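Local coordinates for hypothetical protein PH1109 (Pyrococcus horikoshii, PDB 2D59) that is of unknown function but belongs to the CoA-binding domain family, with a Rossmann-like fold of parallel strands and helices, at residues 22-27 against 49-54; 80-85 against 104-109; 6-11 against 129-134. One frame throughout, in Å; residues are numbered along the deposited sequence.

In the fold
Interactions 1 and 2 each pair neighbouring strands of the five-stranded parallel sheet, and they meet where strand 24-28 bonds to strand 80-83, their centres about 12 Å apart. Both are buried, and interaction 2 lies nearest the centre of the chain. Backbone ladders carry both; interaction 1 adds a lysine-aspartate salt bridge on one face, interaction 2 a bond from an amide just past one strand to a carboxylate on the other. Interaction 3 is only partly buried and brings no strand pairing between its segments: a loop before helix 12-21 holds the turn after the last strand, chiefly by an arginine-aspartate salt bridge. Its loop encloses both other contacts along the chain.

Interaction 1 (22-27 against 49-54); sequences YKKIAL and GYDVYP
Lys24 and Asp51, side by side and pointing the same way, form a salt bridge from adjacent strands, with Lys24 NZ 3.1 Å from Asp51 OD1. The ammonium meets that oxygen on its anti side, 30° out of the carboxylate plane. Two bends in the lysine chain, at chi2 and chi3, curl NZ back toward the neighbouring strand, where it also donates to Tyr53 OH at 2.7 Å, reaching the phenol at the ring edge. One ammonium thus ties together two residues that stand on the same face of strand 51-54, the face Ala26 also shares. Tyr53 OH has a further, weak bond to Asp76.

The backbones run parallel in register, Lys24 beside Asp51 through Leu27 beside Pro54. Ile25 is bonded through both its backbone N and its backbone O: the N donates to Asp51 O (2.9 Å) and the O accepts from Tyr53 N (2.8 Å), the latter bond nearly straight at 176°. Leu27 N continues the ladder to Tyr53 O at 3.1 Å, and CA-H groups of Val52 and Ala26 approach Ile25 O and Tyr53 O.

On the other face the contacts are apolar. Leu27 CB rests against Val52 CG1 at 4.0 Å; Met42 of helix 37-47 packs on Leu27 and Val52. At the start of the strands the bent chain of Lys23 lays CD 3.7 Å from Tyr50 CE2. Lys23 NZ bonds to Leu19 O in the preceding helix, an oxygen that Tyr50 OH bonds as well. Gly49, with positive phi, is the C-prime residue of the Schellman motif that ends helix 37-47. Strand 24-28, this helix and strand 51-55 make a beta-alpha-beta crossover, the building unit of the Rossmann-like fold.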
loop_
_atom_site.group_PDB
_atom_site.type_symbol
_atom_site.label_atom_id
_atom_site.label_comp_id
_atom_site.label_asym_id
_atom_site.label_seq_id
_atom_site.Cartn_x
_atom_site.Cartn_y
_atom_site.Cartn_z
ATOM N N TYR A 22 -8.940 4.639 6.426
ATOM C CA TYR A 22 -8.420 3.284 6.282
ATOM C C TYR A 22 -7.124 3.073 7.061
ATOM O O TYR A 22 -6.090 3.666 6.749
ATOM C CB TYR A 22 -8.205 2.966 4.801
ATOM C CG TYR A 22 -9.459 3.124 3.969
ATOM C CD1 TYR A 22 -10.599 2.366 4.240
ATOM C CD2 TYR A 22 -9.511 4.038 2.917
ATOM C CE1 TYR A 22 -11.762 2.516 3.485
ATOM C CE2 TYR A 22 -10.669 4.195 2.155
ATOM C CZ TYR A 22 -11.788 3.432 2.446
ATOM O OH TYR A 22 -12.934 3.586 1.698
ATOM N N LYS A 23 -7.196 2.220 8.080
ATOM C CA LYS A 23 -6.043 1.916 8.919
ATOM C C LYS A 23 -5.519 0.500 8.695
ATOM O O LYS A 23 -4.463 0.149 9.214
ATOM C CB LYS A 23 -6.406 2.083 10.398
ATOM C CG LYS A 23 -6.892 3.473 10.769
ATOM C CD LYS A 23 -5.838 4.526 10.470
ATOM C CE LYS A 23 -6.328 5.916 10.847
ATOM N NZ LYS A 23 -5.324 6.972 10.528
ATOM N N LYS A 24 -6.258 -0.305 7.934
ATOM C CA LYS A 24 -5.861 -1.687 7.658
ATOM C C LYS A 24 -5.053 -1.727 6.364
ATOM O O LYS A 24 -5.616 -1.700 5.265
ATOM C CB LYS A 24 -7.103 -2.575 7.522
ATOM C CG LYS A 24 -8.124 -2.392 8.633
ATOM C CD LYS A 24 -7.600 -2.856 9.980
ATOM C CE LYS A 24 -7.488 -4.370 10.038
ATOM N NZ LYS A 24 -7.082 -4.831 11.393
ATOM N N ILE A 25 -3.732 -1.801 6.500
ATOM C CA ILE A 25 -2.845 -1.805 5.343
ATOM C C ILE A 25 -2.108 -3.109 5.081
ATOM O O ILE A 25 -1.497 -3.683 5.981
ATOM C CB ILE A 25 -1.738 -0.719 5.461
ATOM C CG1 ILE A 25 -2.319 0.588 5.987
ATOM C CG2 ILE A 25 -1.076 -0.492 4.102
ATOM C CD1 ILE A 25 -2.394 0.621 7.480
ATOM N N ALA A 26 -2.172 -3.565 3.835
ATOM C CA ALA A 26 -1.447 -4.750 3.410
ATOM C C ALA A 26 -0.274 -4.129 2.655
ATOM O O ALA A 26 -0.466 -3.478 1.625
ATOM C CB ALA A 26 -2.300 -5.596 2.477
ATOM N N LEU A 27 0.936 -4.306 3.172
ATOM C CA LEU A 27 2.104 -3.715 2.533
ATOM C C LEU A 27 2.874 -4.771 1.753
ATOM O O LEU A 27 3.607 -5.581 2.324
ATOM C CB LEU A 27 2.985 -3.051 3.598
ATOM C CG LEU A 27 4.030 -2.043 3.114
ATOM C CD1 LEU A 27 4.144 -0.888 4.111
ATOM C CD2 LEU A 27 5.364 -2.745 2.928
ATOM N N GLY A 49 0.146 4.460 14.316
ATOM C CA GLY A 49 -1.107 3.771 14.576
ATOM C C GLY A 49 -1.772 2.884 13.548
ATOM O O GLY A 49 -2.869 2.380 13.796
ATOM N N TYR A 50 -1.141 2.684 12.398
ATOM C CA TYR A 50 -1.735 1.837 11.376
ATOM C C TYR A 50 -1.579 0.348 11.674
ATOM O O TYR A 50 -0.621 -0.070 12.328
ATOM C CB TYR A 50 -1.119 2.151 10.010
ATOM C CG TYR A 50 -1.534 3.496 9.458
ATOM C CD1 TYR A 50 -0.891 4.668 9.855
ATOM C CD2 TYR A 50 -2.596 3.599 8.561
ATOM C CE1 TYR A 50 -1.299 5.910 9.371
ATOM C CE2 TYR A 50 -3.012 4.834 8.072
ATOM C CZ TYR A 50 -2.362 5.982 8.480
ATOM O OH TYR A 50 -2.782 7.203 8.001
ATOM N N ASP A 51 -2.552 -0.439 11.221
ATOM C CA ASP A 51 -2.509 -1.896 11.371
ATOM C C ASP A 51 -1.863 -2.343 10.066
ATOM O O ASP A 51 -2.510 -2.346 9.018
ATOM C CB ASP A 51 -3.921 -2.482 11.477
ATOM C CG ASP A 51 -4.531 -2.311 12.859
ATOM O OD1 ASP A 51 -5.749 -2.559 13.007
ATOM O OD2 ASP A 51 -3.801 -1.943 13.798
ATOM N N VAL A 52 -0.586 -2.706 10.125
ATOM C CA VAL A 52 0.139 -3.098 8.926
ATOM C C VAL A 52 0.435 -4.590 8.854
ATOM O O VAL A 52 1.063 -5.156 9.748
ATOM C CB VAL A 52 1.474 -2.321 8.817
ATOM C CG1 VAL A 52 2.120 -2.569 7.462
ATOM C CG2 VAL A 52 1.225 -0.828 9.019
ATOM N N TYR A 53 -0.027 -5.206 7.772
ATOM C CA TYR A 53 0.163 -6.627 7.519
ATOM C C TYR A 53 1.080 -6.755 6.308
ATOM O O TYR A 53 0.640 -6.625 5.165
ATOM C CB TYR A 53 -1.201 -7.268 7.253
ATOM C CG TYR A 53 -2.179 -7.024 8.382
ATOM C CD1 TYR A 53 -2.167 -7.818 9.529
ATOM C CD2 TYR A 53 -3.068 -5.950 8.336
ATOM C CE1 TYR A 53 -3.010 -7.544 10.599
ATOM C CE2 TYR A 53 -3.917 -5.666 9.400
ATOM C CZ TYR A 53 -3.884 -6.464 10.531
ATOM O OH TYR A 53 -4.717 -6.180 11.585
ATOM N N PRO A 54 2.379 -6.994 6.546
ATOM C CA PRO A 54 3.335 -7.127 5.446
ATOM C C PRO A 54 3.118 -8.352 4.572
ATOM O O PRO A 54 2.705 -9.408 5.053
ATOM C CB PRO A 54 4.683 -7.143 6.160
ATOM C CG PRO A 54 4.358 -7.795 7.467
ATOM C CD PRO A 54 3.047 -7.151 7.851
#

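Interaction 2 (80-85 against 104-109); sequences VVDLFV and VVWFQY
Asp82 OD1 takes a hydrogen bond from Gln108 NE2 at 2.7 Å, using its syn lone pair, with an N-H...O angle of 153°. Carboxylate and amide planes stand 71° apart, turned steeply across each other. The Gln108 chain bends at its own chi2 (-85°), which brings its amide to Asp82. The same glutamine packs on Phe84: its CG sits over one face of the ring, 3.6 Å from the centroid, and its amide is stacked on the ring. This buried amide is therefore held both by a polar bond and by an aromatic face, with Met133 of helix 133-141 alongside.

The backbones form a parallel ladder: Val81 N to Val104 O, Trp106 N to Val81 O (2.8 Å) and Leu83 N to Trp106 O (2.8 Å), extended by Gln108 N to Leu83 O. Strands 80-83 and 104-107 are joined by helix 87-100 in a beta-alpha-beta crossover of the Rossmann-like sheet.

That helix packs against the face bearing Val81, Leu83 and Phe107, where Leu83 CD1 lies over the Phe107 ring, 4.0 Å from its centroid, and touches Val105 CG1. On the face of Asp82, Val80 CG1 approaches Trp106 CB at 4.1 Å, while the indole NE1 bonds to Arg131 O.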
loop_
_atom_site.group_PDB
_atom_site.type_symbol
_atom_site.label_atom_id
_atom_site.label_comp_id
_atom_site.label_asym_id
_atom_site.label_seq_id
_atom_site.Cartn_x
_atom_site.Cartn_y
_atom_site.Cartn_z
ATOM N N VAL A 80 -6.390 -1.030 2.428
ATOM C CA VAL A 80 -5.424 -0.460 1.495
ATOM C C VAL A 80 -4.292 -1.428 1.160
ATOM O O VAL A 80 -3.666 -2.008 2.048
ATOM C CB VAL A 80 -4.778 0.836 2.061
ATOM C CG1 VAL A 80 -3.801 1.420 1.043
ATOM C CG2 VAL A 80 -5.853 1.854 2.414
ATOM N N VAL A 81 -4.042 -1.605 -0.131
ATOM C CA VAL A 81 -2.955 -2.462 -0.576
ATOM C C VAL A 81 -1.864 -1.521 -1.083
ATOM O O VAL A 81 -1.971 -0.933 -2.163
ATOM C CB VAL A 81 -3.400 -3.415 -1.699
ATOM C CG1 VAL A 81 -2.218 -4.259 -2.159
ATOM C CG2 VAL A 81 -4.514 -4.321 -1.193
ATOM N N ASP A 82 -0.821 -1.383 -0.273
ATOM C CA ASP A 82 0.309 -0.498 -0.543
ATOM C C ASP A 82 1.404 -1.266 -1.278
ATOM O O ASP A 82 2.093 -2.093 -0.683
ATOM C CB ASP A 82 0.808 0.036 0.801
ATOM C CG ASP A 82 1.758 1.195 0.660
ATOM O OD1 ASP A 82 1.702 1.900 -0.367
ATOM O OD2 ASP A 82 2.547 1.408 1.605
ATOM N N LEU A 83 1.567 -0.974 -2.566
ATOM C CA LEU A 83 2.536 -1.677 -3.409
ATOM C C LEU A 83 3.946 -1.108 -3.540
ATOM O O LEU A 83 4.135 0.048 -3.909
ATOM C CB LEU A 83 1.962 -1.835 -4.819
ATOM C CG LEU A 83 0.600 -2.512 -4.980
ATOM C CD1 LEU A 83 0.087 -2.254 -6.387
ATOM C CD2 LEU A 83 0.711 -4.006 -4.700
ATOM N N PHE A 84 4.937 -1.955 -3.279
ATOM C CA PHE A 84 6.337 -1.568 -3.396
ATOM C C PHE A 84 7.059 -2.410 -4.449
ATOM O O PHE A 84 8.273 -2.290 -4.622
ATOM C CB PHE A 84 7.038 -1.710 -2.041
ATOM C CG PHE A 84 6.718 -0.603 -1.077
ATOM C CD1 PHE A 84 7.452 0.580 -1.089
ATOM C CD2 PHE A 84 5.669 -0.735 -0.171
ATOM C CE1 PHE A 84 7.143 1.621 -0.209
ATOM C CE2 PHE A 84 5.352 0.299 0.709
ATOM C CZ PHE A 84 6.091 1.476 0.690
ATOM N N VAL A 85 6.310 -3.245 -5.165
ATOM C CA VAL A 85 6.897 -4.110 -6.188
ATOM C C VAL A 85 6.910 -3.517 -7.599
ATOM O O VAL A 85 6.208 -2.548 -7.891
ATOM C CB VAL A 85 6.180 -5.479 -6.234
ATOM C CG1 VAL A 85 6.330 -6.185 -4.894
ATOM C CG2 VAL A 85 4.707 -5.297 -6.582
ATOM N N VAL A 104 -8.739 0.357 -1.498
ATOM C CA VAL A 104 -7.768 1.209 -2.176
ATOM C C VAL A 104 -6.513 0.458 -2.607
ATOM O O VAL A 104 -6.024 -0.416 -1.893
ATOM C CB VAL A 104 -7.319 2.364 -1.240
ATOM C CG1 VAL A 104 -6.263 3.224 -1.923
ATOM C CG2 VAL A 104 -8.517 3.208 -0.839
ATOM N N VAL A 105 -6.014 0.793 -3.791
ATOM C CA VAL A 105 -4.775 0.217 -4.291
ATOM C C VAL A 105 -3.853 1.428 -4.339
ATOM O O VAL A 105 -4.165 2.430 -4.980
ATOM C CB VAL A 105 -4.922 -0.375 -5.707
ATOM C CG1 VAL A 105 -3.580 -0.935 -6.174
ATOM C CG2 VAL A 105 -5.968 -1.475 -5.700
ATOM N N TRP A 106 -2.732 1.341 -3.639
ATOM C CA TRP A 106 -1.793 2.447 -3.585
ATOM C C TRP A 106 -0.469 2.086 -4.249
ATOM O O TRP A 106 0.291 1.273 -3.728
ATOM C CB TRP A 106 -1.562 2.838 -2.121
ATOM C CG TRP A 106 -0.777 4.103 -1.928
ATOM C CD1 TRP A 106 0.470 4.375 -2.413
ATOM C CD2 TRP A 106 -1.173 5.255 -1.171
ATOM N NE1 TRP A 106 0.875 5.621 -2.004
ATOM C CE2 TRP A 106 -0.111 6.182 -1.238
ATOM C CE3 TRP A 106 -2.318 5.589 -0.434
ATOM C CZ2 TRP A 106 -0.162 7.430 -0.605
ATOM C CZ3 TRP A 106 -2.369 6.831 0.198
ATOM C CH2 TRP A 106 -1.294 7.734 0.108
ATOM N N PHE A 107 -0.207 2.692 -5.406
ATOM C CA PHE A 107 1.028 2.460 -6.146
ATOM C C PHE A 107 2.110 3.422 -5.663
ATOM O O PHE A 107 2.014 4.632 -5.870
ATOM C CB PHE A 107 0.795 2.682 -7.644
ATOM C CG PHE A 107 -0.041 1.616 -8.303
ATOM C CD1 PHE A 107 0.554 0.480 -8.851
ATOM C CD2 PHE A 107 -1.422 1.756 -8.390
ATOM C CE1 PHE A 107 -0.219 -0.497 -9.480
ATOM C CE2 PHE A 107 -2.204 0.782 -9.018
ATOM C CZ PHE A 107 -1.598 -0.345 -9.563
ATOM N N GLN A 108 3.136 2.886 -5.012
ATOM C CA GLN A 108 4.236 3.711 -4.532
ATOM C C GLN A 108 5.071 4.126 -5.747
ATOM O O GLN A 108 4.817 3.677 -6.866
ATOM C CB GLN A 108 5.093 2.918 -3.542
ATOM C CG GLN A 108 4.412 2.593 -2.213
ATOM C CD GLN A 108 4.527 3.712 -1.194
ATOM O OE1 GLN A 108 5.568 4.363 -1.084
ATOM N NE2 GLN A 108 3.468 3.921 -0.422
ATOM N N TYR A 109 6.063 4.978 -5.529
ATOM C CA TYR A 109 6.911 5.450 -6.617
ATOM C C TYR A 109 7.514 4.327 -7.465
ATOM O O TYR A 109 7.989 3.319 -6.940
ATOM C CB TYR A 109 8.033 6.332 -6.059
ATOM C CG TYR A 109 7.538 7.607 -5.409
ATOM C CD1 TYR A 109 6.715 8.489 -6.105
ATOM C CD2 TYR A 109 7.903 7.938 -4.101
ATOM C CE1 TYR A 109 6.264 9.669 -5.520
ATOM C CE2 TYR A 109 7.456 9.120 -3.506
ATOM C CZ TYR A 109 6.638 9.979 -4.225
ATOM O OH TYR A 109 6.201 11.157 -3.659
#

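Interaction 3 (6-11 against 129-134); sequences PIDGLT and ANRCMM
Arg131 grips Asp8 side-on with two nitrogens, one for each carboxylate oxygen: NE donates to OD1 at 2.9 Å and NH2 to OD2 at 2.7 Å. Guanidinium and carboxylate are nearly coplanar, 22° apart, and both nitrogen-oxygen bonds lie close to the guanidinium plane. An arginine chain extended from CG to NE (chi2 -171°, chi3 -167°) carries the charged end from the turn after strand 126-129 to the loop. At the far side of the group NH1 donates to a water at 2.9 Å and forms a salt bridge with Glu136, so the charge is shared between two acids. Asp8 OD2 also accepts from Leu10 N in an Asx turn, which shapes the loop leading to Thr11, the N-cap of helix 12-21.

Pro6 closes over one face of the guanidinium, its CB 3.6 Å from Arg131 CZ and above the centre of the group. Its CG reaches on toward Arg131 NH1, and the proline ring stands roughly perpendicular to the run of the arginine chain.

Ala129 is tied to the loop at both backbone polar atoms. Its N donates to Asp8 OD1 at 2.9 Å, fastening the loop to the end of the last strand of the Rossmann-like sheet, and its O accepts from Ile7 N at 2.9 Å. With four bonds on its carboxylate, Asp8 is probably kept ionised. The Ala129 methyl faces Ile7, CB to CB 3.6 Å, with Tyr112 touching both residues. Further out, Ile7 and Asn130 cross at about a right angle, CG1 of Ile7 3.7 Å from CB of Asn130, while the Asn130 amide turns to Arg5 O.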
loop_
_atom_site.group_PDB
_atom_site.type_symbol
_atom_site.label_atom_id
_atom_site.label_comp_id
_atom_site.label_asym_id
_atom_site.label_seq_id
_atom_site.Cartn_x
_atom_site.Cartn_y
_atom_site.Cartn_z
ATOM N N PRO A 6 2.025 13.098 -8.878
ATOM C CA PRO A 6 0.993 12.075 -8.703
ATOM C C PRO A 6 0.394 11.667 -10.048
ATOM O O PRO A 6 0.224 12.498 -10.944
ATOM C CB PRO A 6 -0.033 12.769 -7.811
ATOM C CG PRO A 6 0.806 13.700 -6.998
ATOM C CD PRO A 6 1.750 14.270 -8.028
ATOM N N ILE A 7 0.078 10.386 -10.179
ATOM C CA ILE A 7 -0.514 9.859 -11.401
ATOM C C ILE A 7 -2.036 9.896 -11.292
ATOM O O ILE A 7 -2.736 10.045 -12.293
ATOM C CB ILE A 7 -0.023 8.415 -11.650
ATOM C CG1 ILE A 7 1.384 8.462 -12.246
ATOM C CG2 ILE A 7 -0.978 7.663 -12.559
ATOM C CD1 ILE A 7 2.034 7.104 -12.386
ATOM N N ASP A 8 -2.545 9.767 -10.070
ATOM C CA ASP A 8 -3.986 9.811 -9.852
ATOM C C ASP A 8 -4.442 11.269 -9.879
ATOM O O ASP A 8 -3.617 12.183 -9.839
ATOM C CB ASP A 8 -4.347 9.180 -8.503
ATOM C CG ASP A 8 -3.761 9.937 -7.334
ATOM O OD1 ASP A 8 -2.726 9.496 -6.785
ATOM O OD2 ASP A 8 -4.330 10.985 -6.966
ATOM N N GLY A 9 -5.753 11.484 -9.946
ATOM C CA GLY A 9 -6.274 12.840 -9.982
ATOM C C GLY A 9 -6.935 13.284 -8.690
ATOM O O GLY A 9 -7.641 14.292 -8.661
ATOM N N LEU A 10 -6.703 12.539 -7.614
ATOM C CA LEU A 10 -7.288 12.866 -6.319
ATOM C C LEU A 10 -6.688 14.147 -5.731
ATOM O O LEU A 10 -5.566 14.535 -6.060
ATOM C CB LEU A 10 -7.079 11.694 -5.353
ATOM C CG LEU A 10 -7.533 10.319 -5.857
ATOM C CD1 LEU A 10 -7.168 9.256 -4.832
ATOM C CD2 LEU A 10 -9.040 10.320 -6.110
ATOM N N THR A 11 -7.445 14.798 -4.853
ATOM C CA THR A 11 -7.012 16.035 -4.211
ATOM C C THR A 11 -6.332 15.736 -2.881
ATOM O O THR A 11 -6.392 14.608 -2.387
ATOM C CB THR A 11 -8.208 16.955 -3.918
ATOM O OG1 THR A 11 -9.045 16.343 -2.927
ATOM C CG2 THR A 11 -9.022 17.190 -5.182
ATOM N N ALA A 129 -1.796 6.796 -6.959
ATOM C CA ALA A 129 -0.624 6.406 -7.729
ATOM C C ALA A 129 0.502 7.420 -7.777
ATOM O O ALA A 129 0.288 8.630 -7.931
ATOM C CB ALA A 129 -1.048 6.031 -9.144
ATOM N N ASN A 130 1.714 6.889 -7.661
ATOM C CA ASN A 130 2.938 7.670 -7.671
ATOM C C ASN A 130 2.989 8.668 -6.522
ATOM O O ASN A 130 3.249 9.857 -6.711
ATOM C CB ASN A 130 3.118 8.379 -9.012
ATOM C CG ASN A 130 4.577 8.549 -9.374
ATOM O OD1 ASN A 130 5.358 7.601 -9.269
ATOM N ND2 ASN A 130 4.954 9.748 -9.804
ATOM N N ARG A 131 2.709 8.154 -5.329
ATOM C CA ARG A 131 2.748 8.913 -4.086
ATOM C C ARG A 131 3.281 7.915 -3.063
ATOM O O ARG A 131 3.269 6.709 -3.306
ATOM C CB ARG A 131 1.348 9.353 -3.634
ATOM C CG ARG A 131 0.555 10.203 -4.607
ATOM C CD ARG A 131 -0.695 10.706 -3.892
ATOM N NE ARG A 131 -1.695 11.274 -4.791
ATOM C CZ ARG A 131 -2.044 12.557 -4.809
ATOM N NH1 ARG A 131 -1.468 13.418 -3.982
ATOM N NH2 ARG A 131 -2.981 12.975 -5.648
ATOM N N CYS A 132 3.746 8.416 -1.928
ATOM C CA CYS A 132 4.251 7.558 -0.869
ATOM C C CYS A 132 3.356 7.746 0.352
ATOM O O CYS A 132 3.079 8.878 0.745
ATOM C CB CYS A 132 5.688 7.940 -0.520
ATOM S SG CYS A 132 6.337 7.073 0.921
ATOM N N MET A 133 2.897 6.650 0.952
ATOM C CA MET A 133 2.023 6.763 2.119
ATOM C C MET A 133 2.647 7.585 3.241
ATOM O O MET A 133 1.957 8.353 3.908
ATOM C CB MET A 133 1.623 5.380 2.642
ATOM C CG MET A 133 0.616 4.656 1.752
ATOM S SD MET A 133 -0.222 3.294 2.608
ATOM C CE MET A 133 -1.485 4.218 3.549
ATOM N N MET A 134 3.950 7.430 3.448
ATOM C CA MET A 134 4.634 8.181 4.490
ATOM C C MET A 134 4.735 9.661 4.139
ATOM O O MET A 134 4.426 10.526 4.964
ATOM C CB MET A 134 6.040 7.627 4.715
ATOM C CG MET A 134 6.859 8.471 5.665
ATOM S SD MET A 134 8.461 7.733 6.009
ATOM C CE MET A 134 9.356 8.188 4.548
HETATM O O HOH W 1 -2.974 15.881 -4.482
#